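Local coordinates for protein flavoredoxin (PDB 3BNK) that binds flavin mononucleotide and, as a flavoredoxin, probably takes part in electron transport in a methanogenic archaeon, at residues Tyr14-Thr19 / Leu34-Arg39; Val69-Ser74 / Lys155-Leu160. All coordinates share one frame; numbering follows the deposited sequence.

Interaction 1. Residues Tyr14-Thr19 / Leu34-Arg39. With FMN (flavin mononucleotide), chain D.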
loop_
_atom_site.group_PDB
_atom_site.type_symbol
_atom_site.label_atom_id
_atom_site.label_comp_id
_atom_site.label_asym_id
_atom_site.label_seq_id
_atom_site.Cartn_x
_atom_site.Cartn_y
_atom_site.Cartn_z
ATOM N N TYR B 14 1.480 2.863 7.596
ATOM C CA TYR B 14 2.799 2.637 8.218
ATOM C C TYR B 14 3.424 1.288 7.841
ATOM O O TYR B 14 3.023 0.256 8.379
ATOM C CB TYR B 14 2.711 2.790 9.752
ATOM C CG TYR B 14 2.556 4.237 10.161
ATOM C CD1 TYR B 14 1.317 4.867 10.101
ATOM C CD2 TYR B 14 3.668 4.997 10.549
ATOM C CE1 TYR B 14 1.174 6.223 10.437
ATOM C CE2 TYR B 14 3.536 6.343 10.891
ATOM C CZ TYR B 14 2.288 6.949 10.829
ATOM O OH TYR B 14 2.167 8.284 11.150
ATOM N N PRO B 15 4.399 1.291 6.903
ATOM C CA PRO B 15 4.843 2.429 6.106
ATOM C C PRO B 15 4.123 2.419 4.769
ATOM O O PRO B 15 3.312 1.527 4.508
ATOM C CB PRO B 15 6.313 2.089 5.838
ATOM C CG PRO B 15 6.271 0.577 5.644
ATOM C CD PRO B 15 5.190 0.078 6.583
ATOM N N MET B 16 4.455 3.402 3.937
ATOM C CA MET B 16 4.138 3.400 2.526
ATOM C C MET B 16 5.305 2.832 1.725
ATOM O O MET B 16 6.455 2.894 2.164
ATOM C CB MET B 16 3.840 4.818 2.036
ATOM C CG MET B 16 2.522 5.392 2.532
ATOM S SD MET B 16 2.397 7.156 2.200
ATOM C CE MET B 16 3.222 7.807 3.665
ATOM N N PRO B 17 5.012 2.302 0.524
ATOM C CA PRO B 17 6.073 1.947 -0.410
ATOM C C PRO B 17 6.615 3.220 -1.080
ATOM O O PRO B 17 6.030 4.297 -0.939
ATOM C CB PRO B 17 5.335 1.084 -1.436
ATOM C CG PRO B 17 3.945 1.669 -1.449
ATOM C CD PRO B 17 3.667 2.046 -0.037
ATOM N N VAL B 18 7.725 3.112 -1.790
ATOM C CA VAL B 18 8.272 4.257 -2.525
ATOM C C VAL B 18 8.426 3.873 -3.981
ATOM O O VAL B 18 9.221 2.988 -4.342
ATOM C CB VAL B 18 9.619 4.772 -1.943
ATOM C CG1 VAL B 18 10.216 5.858 -2.825
ATOM C CG2 VAL B 18 9.423 5.284 -0.537
ATOM N N THR B 19 7.644 4.550 -4.812
ATOM C CA THR B 19 7.581 4.224 -6.205
ATOM C C THR B 19 7.687 5.496 -7.036
ATOM O O THR B 19 7.483 6.599 -6.536
ATOM C CB THR B 19 6.291 3.388 -6.559
ATOM O OG1 THR B 19 6.490 2.741 -7.803
ATOM C CG2 THR B 19 5.102 4.240 -6.738
ATOM N N LEU B 34 5.516 8.422 -5.635
ATOM C CA LEU B 34 4.195 7.864 -5.294
ATOM C C LEU B 34 4.272 6.813 -4.188
ATOM O O LEU B 34 4.977 5.827 -4.312
ATOM C CB LEU B 34 3.497 7.271 -6.542
ATOM C CG LEU B 34 2.202 6.465 -6.319
ATOM C CD1 LEU B 34 1.002 7.380 -6.288
ATOM C CD2 LEU B 34 2.001 5.384 -7.401
ATOM N N GLY B 35 3.520 7.035 -3.117
ATOM C CA GLY B 35 3.457 6.108 -1.985
ATOM C C GLY B 35 2.083 5.479 -1.885
ATOM O O GLY B 35 1.921 4.426 -1.262
ATOM N N TRP B 36 1.086 6.122 -2.503
ATOM C CA TRP B 36 -0.290 5.612 -2.504
ATOM C C TRP B 36 -0.496 4.634 -3.666
ATOM O O TRP B 36 -1.136 4.980 -4.674
ATOM C CB TRP B 36 -1.317 6.763 -2.575
ATOM C CG TRP B 36 -1.295 7.734 -1.383
ATOM C CD1 TRP B 36 -0.315 7.854 -0.428
ATOM C CD2 TRP B 36 -2.273 8.735 -1.073
ATOM N NE1 TRP B 36 -0.626 8.851 0.458
ATOM C CE2 TRP B 36 -1.820 9.419 0.085
ATOM C CE3 TRP B 36 -3.478 9.138 -1.671
ATOM C CZ2 TRP B 36 -2.548 10.462 0.677
ATOM C CZ3 TRP B 36 -4.196 10.181 -1.086
ATOM C CH2 TRP B 36 -3.724 10.833 0.077
ATOM N N VAL B 37 0.073 3.435 -3.521
ATOM C CA VAL B 37 -0.069 2.351 -4.500
ATOM C C VAL B 37 -0.453 1.101 -3.756
ATOM O O VAL B 37 0.142 0.785 -2.727
ATOM C CB VAL B 37 1.242 1.868 -5.172
ATOM C CG1 VAL B 37 1.003 1.552 -6.686
ATOM C CG2 VAL B 37 2.478 2.739 -4.833
ATOM N N SER B 38 -1.382 0.348 -4.322
ATOM C CA SER B 38 -1.768 -0.921 -3.757
ATOM C C SER B 38 -2.363 -1.810 -4.825
ATOM O O SER B 38 -2.912 -1.309 -5.794
ATOM C CB SER B 38 -2.822 -0.716 -2.672
ATOM O OG SER B 38 -3.265 -1.967 -2.249
ATOM N N ARG B 39 -2.271 -3.128 -4.620
ATOM C CA ARG B 39 -3.092 -4.073 -5.392
ATOM C C ARG B 39 -4.573 -3.870 -5.066
ATOM O O ARG B 39 -4.946 -3.436 -3.962
ATOM C CB ARG B 39 -2.651 -5.528 -5.193
ATOM C CG ARG B 39 -1.401 -5.919 -5.991
ATOM C CD ARG B 39 -1.650 -6.021 -7.500
ATOM N NE ARG B 39 -2.602 -7.075 -7.851
ATOM C CZ ARG B 39 -2.254 -8.332 -8.144
ATOM N NH1 ARG B 39 -0.977 -8.692 -8.140
ATOM N NH2 ARG B 39 -3.179 -9.231 -8.437
HETATM N N1 FMN D . 1.524 12.796 -4.409
HETATM C C2 FMN D . 0.353 12.109 -4.659
HETATM O O2 FMN D . -0.576 12.697 -5.201
HETATM N N3 FMN D . 0.235 10.774 -4.313
HETATM C C4 FMN D . 1.305 10.136 -3.708
HETATM O O4 FMN D . 1.191 8.957 -3.392
HETATM C C4A FMN D . 2.492 10.834 -3.450
HETATM N N5 FMN D . 3.567 10.207 -2.834
HETATM C C5A FMN D . 4.745 10.889 -2.596
HETATM C C6 FMN D . 5.814 10.211 -1.999
HETATM C C7 FMN D . 7.015 10.889 -1.741
HETATM C C7M FMN D . 8.174 10.107 -1.198
HETATM C C8 FMN D . 7.141 12.242 -2.090
HETATM C C8M FMN D . 8.488 12.933 -2.055
HETATM C C9 FMN D . 6.070 12.904 -2.704
HETATM C C9A FMN D . 4.871 12.239 -2.968
HETATM N N10 FMN D . 3.793 12.885 -3.583
HETATM C C10 FMN D . 2.606 12.182 -3.812
HETATM C "C1'" FMN D . 3.929 14.298 -4.086
HETATM C "C2'" FMN D . 4.145 14.379 -5.592
HETATM O "O2'" FMN D . 5.071 13.394 -6.010
HETATM C "C3'" FMN D . 4.720 15.740 -5.989
HETATM O "O3'" FMN D . 3.851 16.813 -5.675
HETATM C "C4'" FMN D . 5.133 15.763 -7.460
HETATM O "O4'" FMN D . 5.897 16.915 -7.693
HETATM C "C5'" FMN D . 3.979 15.725 -8.454
HETATM O "O5'" FMN D . 4.609 15.701 -9.721
HETATM P P FMN D . 3.875 16.196 -11.072
HETATM O O1P FMN D . 3.265 17.546 -10.828
HETATM O O2P FMN D . 2.781 15.217 -11.377
HETATM O O3P FMN D . 4.823 16.237 -12.239
#

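Interaction 2. Residues Val69-Ser74 / Lys155-Leu160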
loop_
_atom_site.group_PDB
_atom_site.type_symbol
_atom_site.label_atom_id
_atom_site.label_comp_id
_atom_site.label_asym_id
_atom_site.label_seq_id
_atom_site.Cartn_x
_atom_site.Cartn_y
_atom_site.Cartn_z
ATOM N N VAL B 69 4.405 1.948 -12.744
ATOM C CA VAL B 69 4.804 1.973 -11.354
ATOM C C VAL B 69 6.216 1.396 -11.323
ATOM O O VAL B 69 6.427 0.255 -11.733
ATOM C CB VAL B 69 3.837 1.147 -10.480
ATOM C CG1 VAL B 69 4.236 1.228 -9.018
ATOM C CG2 VAL B 69 2.409 1.637 -10.647
ATOM N N ASN B 70 7.160 2.207 -10.841
ATOM C CA ASN B 70 8.601 1.959 -10.962
ATOM C C ASN B 70 9.237 1.933 -9.574
ATOM O O ASN B 70 8.983 2.822 -8.761
ATOM C CB ASN B 70 9.282 3.057 -11.806
ATOM C CG ASN B 70 8.782 3.115 -13.241
ATOM O OD1 ASN B 70 9.184 2.321 -14.093
ATOM N ND2 ASN B 70 7.910 4.078 -13.520
ATOM N N PHE B 71 10.048 0.913 -9.298
ATOM C CA PHE B 71 10.627 0.738 -7.953
ATOM C C PHE B 71 12.095 1.124 -7.921
ATOM O O PHE B 71 12.924 0.372 -8.392
ATOM C CB PHE B 71 10.461 -0.712 -7.450
ATOM C CG PHE B 71 9.051 -1.069 -7.088
ATOM C CD1 PHE B 71 8.132 -1.430 -8.081
ATOM C CD2 PHE B 71 8.636 -1.047 -5.760
ATOM C CE1 PHE B 71 6.827 -1.761 -7.766
ATOM C CE2 PHE B 71 7.329 -1.373 -5.420
ATOM C CZ PHE B 71 6.411 -1.726 -6.427
ATOM N N PRO B 72 12.427 2.300 -7.353
ATOM C CA PRO B 72 13.849 2.615 -7.212
ATOM C C PRO B 72 14.516 1.794 -6.095
ATOM O O PRO B 72 13.839 1.335 -5.170
ATOM C CB PRO B 72 13.833 4.107 -6.873
ATOM C CG PRO B 72 12.536 4.289 -6.107
ATOM C CD PRO B 72 11.562 3.372 -6.808
ATOM N N TYR B 73 15.826 1.590 -6.192
ATOM C CA TYR B 73 16.597 1.077 -5.062
ATOM C C TYR B 73 17.041 2.240 -4.153
ATOM O O TYR B 73 16.926 3.405 -4.530
ATOM C CB TYR B 73 17.780 0.200 -5.524
ATOM C CG TYR B 73 18.695 0.874 -6.518
ATOM C CD1 TYR B 73 19.815 1.591 -6.091
ATOM C CD2 TYR B 73 18.444 0.793 -7.881
ATOM C CE1 TYR B 73 20.651 2.217 -6.996
ATOM C CE2 TYR B 73 19.284 1.417 -8.805
ATOM C CZ TYR B 73 20.377 2.130 -8.357
ATOM O OH TYR B 73 21.208 2.745 -9.268
ATOM N N SER B 74 17.520 1.925 -2.951
ATOM C CA SER B 74 17.806 2.961 -1.933
ATOM C C SER B 74 18.808 4.047 -2.364
ATOM O O SER B 74 18.629 5.220 -2.033
ATOM C CB SER B 74 18.214 2.336 -0.592
ATOM O OG SER B 74 19.499 1.730 -0.663
ATOM N N LYS B 155 15.289 -8.194 -1.067
ATOM C CA LYS B 155 16.627 -7.817 -0.584
ATOM C C LYS B 155 17.558 -7.429 -1.741
ATOM O O LYS B 155 18.378 -6.515 -1.606
ATOM C CB LYS B 155 17.248 -8.926 0.281
ATOM C CG LYS B 155 16.499 -9.248 1.568
ATOM C CD LYS B 155 16.953 -8.373 2.733
ATOM C CE LYS B 155 15.926 -7.337 3.125
ATOM N NZ LYS B 155 16.372 -6.606 4.356
ATOM N N LYS B 156 17.417 -8.117 -2.875
ATOM C CA LYS B 156 18.107 -7.739 -4.095
ATOM C C LYS B 156 17.635 -6.363 -4.576
ATOM O O LYS B 156 18.444 -5.527 -4.974
ATOM C CB LYS B 156 17.886 -8.789 -5.182
ATOM C CG LYS B 156 18.863 -9.971 -5.133
ATOM C CD LYS B 156 18.353 -11.127 -6.008
ATOM C CE LYS B 156 19.454 -12.152 -6.312
ATOM N NZ LYS B 156 19.068 -13.094 -7.437
ATOM N N MET B 157 16.322 -6.140 -4.520
ATOM C CA MET B 157 15.707 -4.879 -4.954
ATOM C C MET B 157 16.143 -3.682 -4.121
ATOM O O MET B 157 16.327 -2.589 -4.661
ATOM C CB MET B 157 14.183 -4.997 -4.924
ATOM C CG MET B 157 13.647 -6.024 -5.913
ATOM S SD MET B 157 11.870 -6.246 -5.863
ATOM C CE MET B 157 11.289 -4.565 -6.074
ATOM N N ASP B 158 16.305 -3.908 -2.817
ATOM C CA ASP B 158 16.610 -2.854 -1.837
ATOM C C ASP B 158 15.720 -1.602 -2.021
ATOM O O ASP B 158 16.237 -0.483 -2.226
ATOM C CB ASP B 158 18.110 -2.497 -1.856
ATOM C CG ASP B 158 18.512 -1.537 -0.737
ATOM O OD1 ASP B 158 19.303 -0.602 -1.020
ATOM O OD2 ASP B 158 18.048 -1.706 0.413
ATOM N N PRO B 159 14.379 -1.784 -1.942
ATOM C CA PRO B 159 13.493 -0.644 -2.164
ATOM C C PRO B 159 13.412 0.276 -0.949
ATOM O O PRO B 159 13.802 -0.110 0.171
ATOM C CB PRO B 159 12.134 -1.307 -2.384
ATOM C CG PRO B 159 12.168 -2.489 -1.506
ATOM C CD PRO B 159 13.605 -3.003 -1.635
ATOM N N LEU B 160 12.894 1.478 -1.184
ATOM C CA LEU B 160 12.641 2.439 -0.109
ATOM C C LEU B 160 11.218 2.330 0.448
ATOM O O LEU B 160 10.324 1.802 -0.207
ATOM C CB LEU B 160 12.912 3.860 -0.606
ATOM C CG LEU B 160 14.377 4.146 -0.911
ATOM C CD1 LEU B 160 14.494 5.360 -1.838
ATOM C CD2 LEU B 160 15.163 4.314 0.409
HETATM O O HOH W 1 13.857 -1.520 -5.619
HETATM O O HOH W 2 11.632 1.927 -3.598
#

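Interaction 1. Residues Tyr14-Thr19 / Leu34-Arg39
Met16 reaches across the hairpin to the backbone of Gly35 and the indole of Trp36. Its CB lies 3.8 Å from Gly35 O, its CG passes the same oxygen at 4.0 Å, and its SD arrives at the edge of the indole, close to the ring plane and 3.8 Å from Trp36 CD1. A nearly straight chain at chi2 (168°) carries the sulfur alongside Trp36, the two side chains pointing the same way in an edge-on Met-aromatic contact; the bend at chi3 (-86°) leaves SD, not CE, at the indole. One face of the indole receives the flavin, with FMN C4 offset toward the ring's rim. Gly35 N and Trp36 N, each 3.0 Å from FMN O4, both donate to that oxygen, a double grip that probably polarises the C4 carbonyl; Gly35 N also makes a weak bond to FMN N5. Farther along, Thr19 and Leu34 form an antiparallel hydrogen-bonded pair, with Thr19 N 3.0 Å from Leu34 O and Leu34 N 2.8 Å from Thr19 O. Beside it, Thr19 CG2 presses tightly on Leu34 CD2, at 3.4 Å, and also meets Val37 CG2, which packs on Pro17 CG as well. Within the split-barrel flavin-binding domain, strands 16-25 and 28-41 form a buried hairpin, flanked by strand 160-163 through a Met16-Leu162 backbone bond and by strand 46-52 through one between Trp36 and Gly50.

Interaction 2. Residues Val69-Ser74 / Lys155-Leu160
Ser74 and Asp158 meet where the chain leaving strand 66-71 of the split barrel runs past the C-terminal end of helix 154-157. Asp158 is the residue that breaks the helix, with a positive phi of 46°, and this turn presents its carbonyl to the other segment. Ser74 N lies 2.8 Å from Asp158 O in a weak, bent hydrogen bond (126° at the hydrogen), and Tyr73 CA approaches the same oxygen at 3.3 Å as a CA-H...O contact. The side chains meet as well: with Asp158 CG anti to the backbone N (chi1 -173°), OD1 is brought to the Ser74 hydroxyl. The modelled separation of 2.4 Å between Ser74 OG and Asp158 OD1 is too short to be taken literally, so the exact geometry of this hydrogen bond is doubtful.

Next to the polar pair, Tyr73 CB rests 3.3 Å from Met157 O, the carbonyl of the last helical residue. Leu160 packs on the backbone of Ser74, its CG 3.8 Å from Ser74 CA. Two waters lie between the backbones. One is within bonding distance of Met157 O and, weakly, Pro72 O, and may share its protons with other acceptors; the second donates to Pro72 O at 2.8 Å and accepts from Leu160 N, also at 2.8 Å. Around this shell, Thr171 of strand 168-178 touches both Ser74 and Asp158, Val77 of helix 77-83 packs on Leu160, and Tyr14 of the second subunit packs on Met157 and Pro159. Met157 itself, bent at its thioether, brings CE to 4.2 Å from Phe71 CB, oblique to the Phe71 ring.

Overall arrangement
The centres of the two interactions lie 12 Å apart, and strand 16-25 joins them, because it neighbours strand 66-71 in the same antiparallel sheet. Thr19 OG1 probably donates to Asn70 O, 2.7 Å away, which ties the hairpin of interaction 1 to the strand that leads into interaction 2. Val18 adds packing on the other segment pair: Val18 O is 3.4 Å from Pro72 CD, and Val18 CB is 3.5 Å from Leu160 O. Interaction 1 supplies direct flavin contacts, whereas interaction 2 stands farther back, the Leu160 side chain being about 8 Å from a bound FMN. Both interactions also touch the second subunit.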